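Extracellular invertase (Aspergillus kawachii, PDB 5XHA) probably hydrolyses terminal non-reducing beta-D-fructofuranosides such as sucrose, as a secreted glycoside hydrolase family 32 invertase. Local coordinates at residues G40-H45 / A320-V325; F54-L59 / S66-D71; V97-V102 / F169-V174. All coordinates share one frame; numbering follows the deposited sequence.

Contact 1 (G40-H45 / A320-V325). With FRU (beta-D-fructofuranose), chain B.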
# COMPACT_ATOMS: atom_id res chain seq x y z
N GLY A 40 13.12 0.57 -23.05
CA GLY A 40 11.87 -0.16 -22.90
C GLY A 40 10.67 0.68 -23.34
O GLY A 40 10.79 1.51 -24.23
N ASP A 41 9.53 0.43 -22.72
CA ASP A 41 8.28 1.13 -23.05
C ASP A 41 8.47 2.64 -23.05
O ASP A 41 9.00 3.20 -22.08
CB ASP A 41 7.22 0.91 -21.95
CG ASP A 41 6.65 -0.46 -21.93
OD1 ASP A 41 7.26 -1.42 -22.49
OD2 ASP A 41 5.57 -0.57 -21.30
N PRO A 42 7.94 3.32 -24.07
CA PRO A 42 7.82 4.75 -23.90
C PRO A 42 6.72 5.05 -22.87
O PRO A 42 5.88 4.20 -22.60
CB PRO A 42 7.45 5.24 -25.31
CG PRO A 42 6.74 4.09 -25.92
CD PRO A 42 7.36 2.86 -25.34
N CYS A 43 6.78 6.23 -22.27
CA CYS A 43 5.78 6.69 -21.33
C CYS A 43 6.16 8.13 -20.93
O CYS A 43 7.09 8.70 -21.50
CB CYS A 43 5.72 5.76 -20.10
SG CYS A 43 7.27 5.68 -19.17
N LEU A 44 5.39 8.72 -20.01
CA LEU A 44 5.76 10.00 -19.36
C LEU A 44 5.69 11.26 -20.27
O LEU A 44 5.93 12.37 -19.79
CB LEU A 44 7.14 9.88 -18.68
CG LEU A 44 7.80 11.09 -17.99
CD1 LEU A 44 8.60 10.68 -16.76
CD2 LEU A 44 8.72 11.84 -18.94
N HIS A 45 5.32 11.10 -21.55
CA HIS A 45 5.34 12.22 -22.48
C HIS A 45 4.46 13.37 -21.97
O HIS A 45 3.34 13.13 -21.50
CB HIS A 45 4.77 11.86 -23.86
CG HIS A 45 5.25 10.58 -24.46
ND1 HIS A 45 6.57 10.18 -24.45
CD2 HIS A 45 4.59 9.64 -25.19
CE1 HIS A 45 6.69 9.03 -25.09
NE2 HIS A 45 5.50 8.69 -25.55
N ALA A 320 3.67 -1.74 -26.89
CA ALA A 320 3.75 -0.80 -25.76
C ALA A 320 3.71 0.67 -26.12
O ALA A 320 4.32 1.48 -25.44
CB ALA A 320 4.99 -1.09 -24.92
N ALA A 321 2.93 1.04 -27.12
CA ALA A 321 2.92 2.41 -27.59
C ALA A 321 2.49 3.37 -26.50
O ALA A 321 1.56 3.08 -25.73
CB ALA A 321 2.02 2.56 -28.79
N ALA A 322 3.16 4.52 -26.44
CA ALA A 322 2.75 5.62 -25.60
C ALA A 322 2.64 6.87 -26.43
O ALA A 322 3.56 7.25 -27.17
CB ALA A 322 3.71 5.84 -24.45
N GLY A 323 1.51 7.53 -26.27
CA GLY A 323 1.18 8.73 -27.00
C GLY A 323 0.63 9.77 -26.04
O GLY A 323 0.37 9.50 -24.85
N LYS A 324 0.45 10.97 -26.58
CA LYS A 324 0.07 12.09 -25.77
C LYS A 324 -0.54 13.15 -26.66
O LYS A 324 -0.11 13.34 -27.79
CB LYS A 324 1.29 12.70 -25.08
CG LYS A 324 0.95 13.68 -23.96
CD LYS A 324 0.20 12.97 -22.82
CE LYS A 324 0.13 13.79 -21.54
NZ LYS A 324 -0.45 13.01 -20.42
N VAL A 325 -1.56 13.82 -26.14
CA VAL A 325 -2.07 15.02 -26.77
C VAL A 325 -0.95 16.05 -26.87
O VAL A 325 -0.18 16.24 -25.92
CB VAL A 325 -3.31 15.60 -26.03
CG1 VAL A 325 -2.99 15.96 -24.59
CG2 VAL A 325 -3.83 16.83 -26.78
C1 FRU B . 5.08 -3.64 -21.41
C2 FRU B . 5.42 -3.53 -19.89
C3 FRU B . 4.51 -2.50 -19.20
C4 FRU B . 5.35 -2.12 -17.98
C5 FRU B . 6.78 -2.17 -18.52
C6 FRU B . 7.78 -2.76 -17.52
O1 FRU B . 6.22 -4.02 -22.21
O3 FRU B . 3.20 -3.00 -18.90
O4 FRU B . 5.06 -0.83 -17.46
O5 FRU B . 6.74 -2.97 -19.71
O6 FRU B . 9.05 -3.01 -18.16
O HOH W 1 3.51 2.63 -23.05
O HOH W 2 2.04 11.23 -20.25

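Contact 2 (F54-L59 / S66-D71). With FRU (beta-D-fructofuranose), chain B.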
# COMPACT_ATOMS: atom_id res chain seq x y z
N PHE A 54 7.83 19.79 -25.95
CA PHE A 54 7.29 18.44 -25.83
C PHE A 54 8.35 17.50 -25.24
O PHE A 54 9.47 17.37 -25.76
CB PHE A 54 6.80 17.93 -27.19
CG PHE A 54 6.02 16.65 -27.11
CD1 PHE A 54 4.83 16.58 -26.38
CD2 PHE A 54 6.45 15.52 -27.78
CE1 PHE A 54 4.11 15.40 -26.31
CE2 PHE A 54 5.73 14.34 -27.71
CZ PHE A 54 4.56 14.27 -26.98
N HIS A 55 8.00 16.88 -24.13
CA HIS A 55 8.86 15.91 -23.46
C HIS A 55 8.45 14.50 -23.84
O HIS A 55 7.26 14.19 -23.85
CB HIS A 55 8.73 16.05 -21.96
CG HIS A 55 9.26 17.33 -21.42
ND1 HIS A 55 10.21 17.38 -20.42
CD2 HIS A 55 8.97 18.62 -21.73
CE1 HIS A 55 10.48 18.64 -20.13
NE2 HIS A 55 9.74 19.41 -20.92
N VAL A 56 9.43 13.67 -24.16
CA VAL A 56 9.23 12.25 -24.37
C VAL A 56 9.92 11.46 -23.26
O VAL A 56 10.95 11.88 -22.75
CB VAL A 56 9.72 11.78 -25.78
CG1 VAL A 56 9.01 12.55 -26.87
CG2 VAL A 56 11.22 11.94 -25.94
N GLY A 57 9.36 10.32 -22.89
CA GLY A 57 9.94 9.47 -21.87
C GLY A 57 9.98 8.04 -22.34
O GLY A 57 9.28 7.65 -23.30
N PHE A 58 10.82 7.26 -21.69
CA PHE A 58 10.89 5.83 -21.94
C PHE A 58 11.60 5.14 -20.78
O PHE A 58 12.48 5.72 -20.15
CB PHE A 58 11.62 5.54 -23.27
CG PHE A 58 12.81 6.43 -23.49
CD1 PHE A 58 14.04 6.10 -22.95
CD2 PHE A 58 12.68 7.60 -24.21
CE1 PHE A 58 15.13 6.94 -23.11
CE2 PHE A 58 13.77 8.44 -24.39
CZ PHE A 58 14.99 8.10 -23.84
N LEU A 59 11.22 3.90 -20.51
CA LEU A 59 11.97 3.06 -19.58
C LEU A 59 13.39 2.87 -20.15
O LEU A 59 13.56 2.75 -21.36
CB LEU A 59 11.28 1.70 -19.37
CG LEU A 59 9.87 1.69 -18.75
CD1 LEU A 59 9.47 0.28 -18.34
CD2 LEU A 59 9.79 2.59 -17.55
N SER A 66 13.86 7.52 -18.45
CA SER A 66 14.66 8.62 -18.99
C SER A 66 13.81 9.49 -19.90
O SER A 66 12.68 9.14 -20.21
CB SER A 66 15.91 8.10 -19.71
OG SER A 66 16.85 7.60 -18.77
N SER A 67 14.33 10.67 -20.28
CA SER A 67 13.55 11.66 -21.00
C SER A 67 14.39 12.57 -21.91
O SER A 67 15.61 12.68 -21.75
CB SER A 67 12.78 12.52 -20.00
OG SER A 67 11.75 13.26 -20.62
N ALA A 68 13.72 13.16 -22.89
CA ALA A 68 14.30 14.10 -23.84
C ALA A 68 13.24 15.10 -24.19
O ALA A 68 12.05 14.86 -23.94
CB ALA A 68 14.77 13.37 -25.09
N THR A 69 13.66 16.24 -24.75
CA THR A 69 12.72 17.27 -25.18
C THR A 69 12.85 17.52 -26.68
O THR A 69 13.87 17.21 -27.28
CB THR A 69 12.89 18.60 -24.42
OG1 THR A 69 14.19 19.13 -24.65
CG2 THR A 69 12.67 18.41 -22.92
N THR A 70 11.80 18.08 -27.27
CA THR A 70 11.85 18.51 -28.65
C THR A 70 11.06 19.80 -28.81
O THR A 70 9.97 19.95 -28.22
CB THR A 70 11.35 17.42 -29.63
OG1 THR A 70 11.45 17.89 -30.98
CG2 THR A 70 9.90 17.04 -29.38
N ASP A 71 11.62 20.75 -29.57
CA ASP A 71 10.91 21.99 -29.88
C ASP A 71 10.37 22.01 -31.30
O ASP A 71 9.76 22.99 -31.72
CB ASP A 71 11.77 23.22 -29.61
CG ASP A 71 13.01 23.26 -30.47
OD1 ASP A 71 12.95 22.88 -31.65
OD2 ASP A 71 14.05 23.69 -29.94
C1 FRU B . 5.08 -3.64 -21.41
C2 FRU B . 5.42 -3.53 -19.89
C3 FRU B . 4.51 -2.50 -19.20
C4 FRU B . 5.35 -2.12 -17.98
C5 FRU B . 6.78 -2.17 -18.52
C6 FRU B . 7.78 -2.76 -17.52
O1 FRU B . 6.22 -4.02 -22.21
O3 FRU B . 3.20 -3.00 -18.90
O4 FRU B . 5.06 -0.83 -17.46
O5 FRU B . 6.74 -2.97 -19.71
O6 FRU B . 9.05 -3.01 -18.16
O HOH W 3 10.85 15.20 -18.83

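Contact 3 (V97-V102 / F169-V174). With FRU (beta-D-fructofuranose), chain B; FRU (beta-D-fructofuranose), chain C.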
# COMPACT_ATOMS: atom_id res chain seq x y z
N VAL A 97 10.34 0.66 -11.12
CA VAL A 97 9.50 1.71 -11.62
C VAL A 97 9.00 1.28 -12.99
O VAL A 97 9.79 1.11 -13.92
CB VAL A 97 10.29 3.02 -11.79
CG1 VAL A 97 9.46 4.06 -12.54
CG2 VAL A 97 10.71 3.55 -10.44
N PHE A 98 7.69 1.11 -13.11
CA PHE A 98 7.07 0.80 -14.38
C PHE A 98 6.45 2.10 -14.98
O PHE A 98 6.64 3.19 -14.43
CB PHE A 98 6.01 -0.30 -14.19
CG PHE A 98 6.55 -1.71 -13.94
CD1 PHE A 98 7.91 -2.02 -13.99
CD2 PHE A 98 5.66 -2.74 -13.71
CE1 PHE A 98 8.36 -3.32 -13.77
CE2 PHE A 98 6.10 -4.04 -13.50
CZ PHE A 98 7.46 -4.34 -13.54
N ASP A 99 5.73 1.97 -16.09
CA ASP A 99 5.21 3.12 -16.83
C ASP A 99 4.38 4.07 -15.97
O ASP A 99 3.70 3.66 -15.04
CB ASP A 99 4.33 2.68 -18.00
CG ASP A 99 5.06 1.82 -19.02
OD1 ASP A 99 6.30 1.79 -18.99
OD2 ASP A 99 4.38 1.18 -19.86
N GLY A 100 4.43 5.34 -16.33
CA GLY A 100 3.57 6.34 -15.75
C GLY A 100 3.25 7.38 -16.80
O GLY A 100 3.91 7.41 -17.84
N SER A 101 2.26 8.22 -16.51
CA SER A 101 1.88 9.31 -17.37
C SER A 101 1.82 10.61 -16.57
O SER A 101 1.79 10.61 -15.34
CB SER A 101 0.54 9.00 -18.05
OG SER A 101 -0.48 8.77 -17.10
N VAL A 102 1.80 11.73 -17.29
CA VAL A 102 1.99 13.05 -16.69
C VAL A 102 0.78 13.97 -16.90
O VAL A 102 0.30 14.15 -18.03
CB VAL A 102 3.28 13.71 -17.25
CG1 VAL A 102 3.41 15.17 -16.80
CG2 VAL A 102 4.50 12.90 -16.84
N PHE A 169 -1.82 -4.84 -12.96
CA PHE A 169 -2.43 -3.59 -12.48
C PHE A 169 -1.41 -2.45 -12.58
O PHE A 169 -0.83 -2.03 -11.59
CB PHE A 169 -2.92 -3.79 -11.05
CG PHE A 169 -3.74 -2.64 -10.50
CD1 PHE A 169 -5.01 -2.39 -10.98
CD2 PHE A 169 -3.26 -1.85 -9.46
CE1 PHE A 169 -5.77 -1.35 -10.48
CE2 PHE A 169 -4.02 -0.81 -8.95
CZ PHE A 169 -5.28 -0.55 -9.46
N ARG A 170 -1.20 -1.97 -13.80
CA ARG A 170 -0.13 -1.02 -14.08
C ARG A 170 -0.38 -0.10 -15.27
O ARG A 170 -1.36 -0.25 -16.00
CB ARG A 170 1.18 -1.77 -14.32
CG ARG A 170 1.12 -2.85 -15.39
CD ARG A 170 2.51 -3.46 -15.65
NE ARG A 170 2.44 -4.60 -16.57
CZ ARG A 170 2.18 -5.86 -16.23
NH1 ARG A 170 2.02 -6.20 -14.96
NH2 ARG A 170 2.10 -6.81 -17.19
N ASP A 171 0.56 0.83 -15.46
CA ASP A 171 0.62 1.73 -16.63
C ASP A 171 -0.51 2.75 -16.64
O ASP A 171 -1.21 2.91 -17.65
CB ASP A 171 0.63 0.96 -17.96
CG ASP A 171 1.64 -0.17 -17.98
OD1 ASP A 171 2.65 -0.10 -17.22
OD2 ASP A 171 1.42 -1.13 -18.75
N PRO A 172 -0.66 3.47 -15.52
CA PRO A 172 -1.72 4.47 -15.38
C PRO A 172 -1.59 5.53 -16.45
O PRO A 172 -0.49 6.09 -16.66
CB PRO A 172 -1.47 5.06 -13.98
CG PRO A 172 -0.03 4.75 -13.67
CD PRO A 172 0.24 3.44 -14.34
N TYR A 173 -2.69 5.77 -17.15
CA TYR A 173 -2.73 6.68 -18.29
C TYR A 173 -3.76 7.78 -18.01
O TYR A 173 -4.98 7.53 -18.02
CB TYR A 173 -3.05 5.93 -19.60
CG TYR A 173 -2.82 6.81 -20.81
CD1 TYR A 173 -1.57 6.86 -21.43
CD2 TYR A 173 -3.81 7.62 -21.30
CE1 TYR A 173 -1.34 7.68 -22.52
CE2 TYR A 173 -3.60 8.46 -22.39
CZ TYR A 173 -2.36 8.49 -23.00
OH TYR A 173 -2.14 9.33 -24.06
N VAL A 174 -3.26 8.97 -17.70
CA VAL A 174 -4.11 10.10 -17.37
C VAL A 174 -4.60 10.75 -18.66
O VAL A 174 -3.85 10.89 -19.64
CB VAL A 174 -3.40 11.14 -16.46
CG1 VAL A 174 -2.94 10.51 -15.16
CG2 VAL A 174 -2.24 11.82 -17.16
C1 FRU B . 5.08 -3.64 -21.41
C2 FRU B . 5.42 -3.53 -19.89
C3 FRU B . 4.51 -2.50 -19.20
C4 FRU B . 5.35 -2.12 -17.98
C5 FRU B . 6.78 -2.17 -18.52
C6 FRU B . 7.78 -2.76 -17.52
O1 FRU B . 6.22 -4.02 -22.21
O3 FRU B . 3.20 -3.00 -18.90
O4 FRU B . 5.06 -0.83 -17.46
O5 FRU B . 6.74 -2.97 -19.71
O6 FRU B . 9.05 -3.01 -18.16
C1 FRU C . 5.91 -5.96 -19.83
C2 FRU C . 6.30 -7.11 -18.86
C3 FRU C . 5.26 -8.24 -18.71
C4 FRU C . 5.58 -8.80 -17.33
C5 FRU C . 6.35 -7.69 -16.61
C6 FRU C . 7.76 -8.11 -16.20
O1 FRU C . 5.35 -4.80 -19.18
O2 FRU C . 7.53 -7.68 -19.34
O3 FRU C . 5.29 -9.30 -19.70
O4 FRU C . 4.38 -9.19 -16.66
O5 FRU C . 6.50 -6.60 -17.53
O6 FRU C . 7.87 -7.94 -14.80

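Contact 1 (G40-H45 / A320-V325)
The imidazole of H45 presents an edge to A322 and G323, whose carbonyl carbon and amide nitrogen respectively lie near its plane; one ring face carries the carbonyl carbon of C43, displaced toward the rim, and the ring of Y345 meets it at a slant. Both segments are inner strands of the five-bladed β-propeller of family 32. They run nearly parallel (18°), with axes 5.8 Å apart, and join through side chains and waters, without direct backbone-to-backbone hydrogen bonds. H45 NE2 donates to A322 O at 2.9 Å, in the ring plane but well above the carbonyl plane, and the N-H...O angle of 132° makes this a bent bond. Because H45 ND1 accepts the backbone N-H of G57, both ring nitrogens are used and the ring's rotation is fixed.

Three residues earlier on the same strand, P42 CG packs on A322 CB at 3.8 Å. At the sugar end D41 OD1 accepts a hydrogen bond from O1 of the chain B fructose at 2.8 Å, while the methyl of A320 abuts the same carboxylate oxygen at 3.3 Å.

The K324 chain bends about its CB-CG bond (chi2 64°), which lays its methylenes alongside the H45 carbonyl, with CE 3.3 Å from H45 O. K324 NZ is hydrogen-bonded to V102 O and also to a water that donates to H45 O at 2.6 Å.

Contact 2 (F54-L59 / S66-D71)
V56 O accepts two hydrogen bonds from the facing strand: one from A68 N and a shorter one, 2.7 Å, from the hydroxyl S67 OG. The hydroxyl comes from 40° above the carbonyl plane, whereas the amide stays nearer to it. Its chi1 of -164° sets OG opposite the backbone N of S67, which turns the hydroxyl toward this carbonyl. The same OG accepts from a water at 2.8 Å that also lies at the edge of the H55 ring, in its plane, 2.8 Å from H55 ND1. A side-chain hydroxyl and one water thus tie the two strands together beside the regular backbone bonds.

Those backbone bonds are reciprocal at F54-T70, V56-A68 and F58-S66, the hydrogen-bonded pairs of an antiparallel β-hairpin. H55-T69 and G57-S67 are the non-hydrogen-bonded pairs between them, where CA-H...O contacts such as G57 CA to S66 O at 3.2 Å fill in. In the propeller the hairpin supplies the second and third strands of a blade, outward of inner strand 37-47, to which H55 is backbone-bonded through Y46.

The methyl T69 CG2 sits over the centre of the H55 ring, 3.5 Å from the centroid and 9° off the normal, a CH-pi contact; Y46 also stacks on this imidazole. On the sheet face of V56 and A68, CG2 of the valine meets CB of the alanine at 3.9 Å, and S66 CB lies 3.7 Å from F58 CE1. Two other hydroxyls have their partners outside the paired segments: S66 OG is hydrogen-bonded to G82 O, T70 OG1 to T75 O. At the inner end, L59 CD1 lies 3.3 Å from O6 of the chain B fructose.

Contact 3 (V97-V102 / F169-V174)
A side-chain-mediated contact joins the inner strands of two neighbouring blades, 96-103 and 166-176, which run nearly parallel (15°) where they face the central channel. S101 supplies its hydrogen bonds: OG donates to P172 O at 2.7 Å and accepts from V174 N at 2.9 Å, one hydroxyl serving two consecutive peptides, on either side of Y173. Nearer the channel end D99 CB meets D171 OD1 at 3.3 Å, and there the chain B fructose takes over. D171 grips two hydroxyls, O4 through OD1 at 2.5 Å and O3 through OD2 at 2.6 Å. D99 N reaches O4 along a nearly straight bond (172°). R170 NE donates to O3 at 2.9 Å, with the sugar oxygen at the edge of the guanidinium plane. That plane stands almost perpendicular (83°) to the F98 ring, whose CD2 touches R170 CD at 3.8 Å and whose face carries fructose C6, offset toward the rim. Salt bridges of NH1 to E134 and NH2 to E248 also hold the guanidinium, one face of which is turned to the chain C fructose. R170-D171-P172 is the RDP motif of family 32, whose arginine and aspartate here bind the O3 and O4 hydroxyls of fructose in the propeller's sugar pocket.

All three contacts reach the chain B fructose, contacts 1 and 3 by hydrogen bonds and contact 2 through L59. Contacts 1 and 3 lie closest, centres about 9 Å apart; their carboxylates D41 OD2 and D99 OD2 approach to 2.6 Å beside the sugar, and farther along Y173 OH is hydrogen-bonded to G323 O at 2.6 Å. Contact 2 lies about 10 Å from contact 1, centre to centre, and shares the sheet of strand 37-47: G40 N to L59 O and D41 O to L59 N, each 2.8 Å, pair the strands. From contact 3 it is about 15 Å away, yet L59 CD1 still packs on D99 OD1 at 3.6 Å. Along the chain, contacts 2 and 3 both nest inside the loop closed by contact 1.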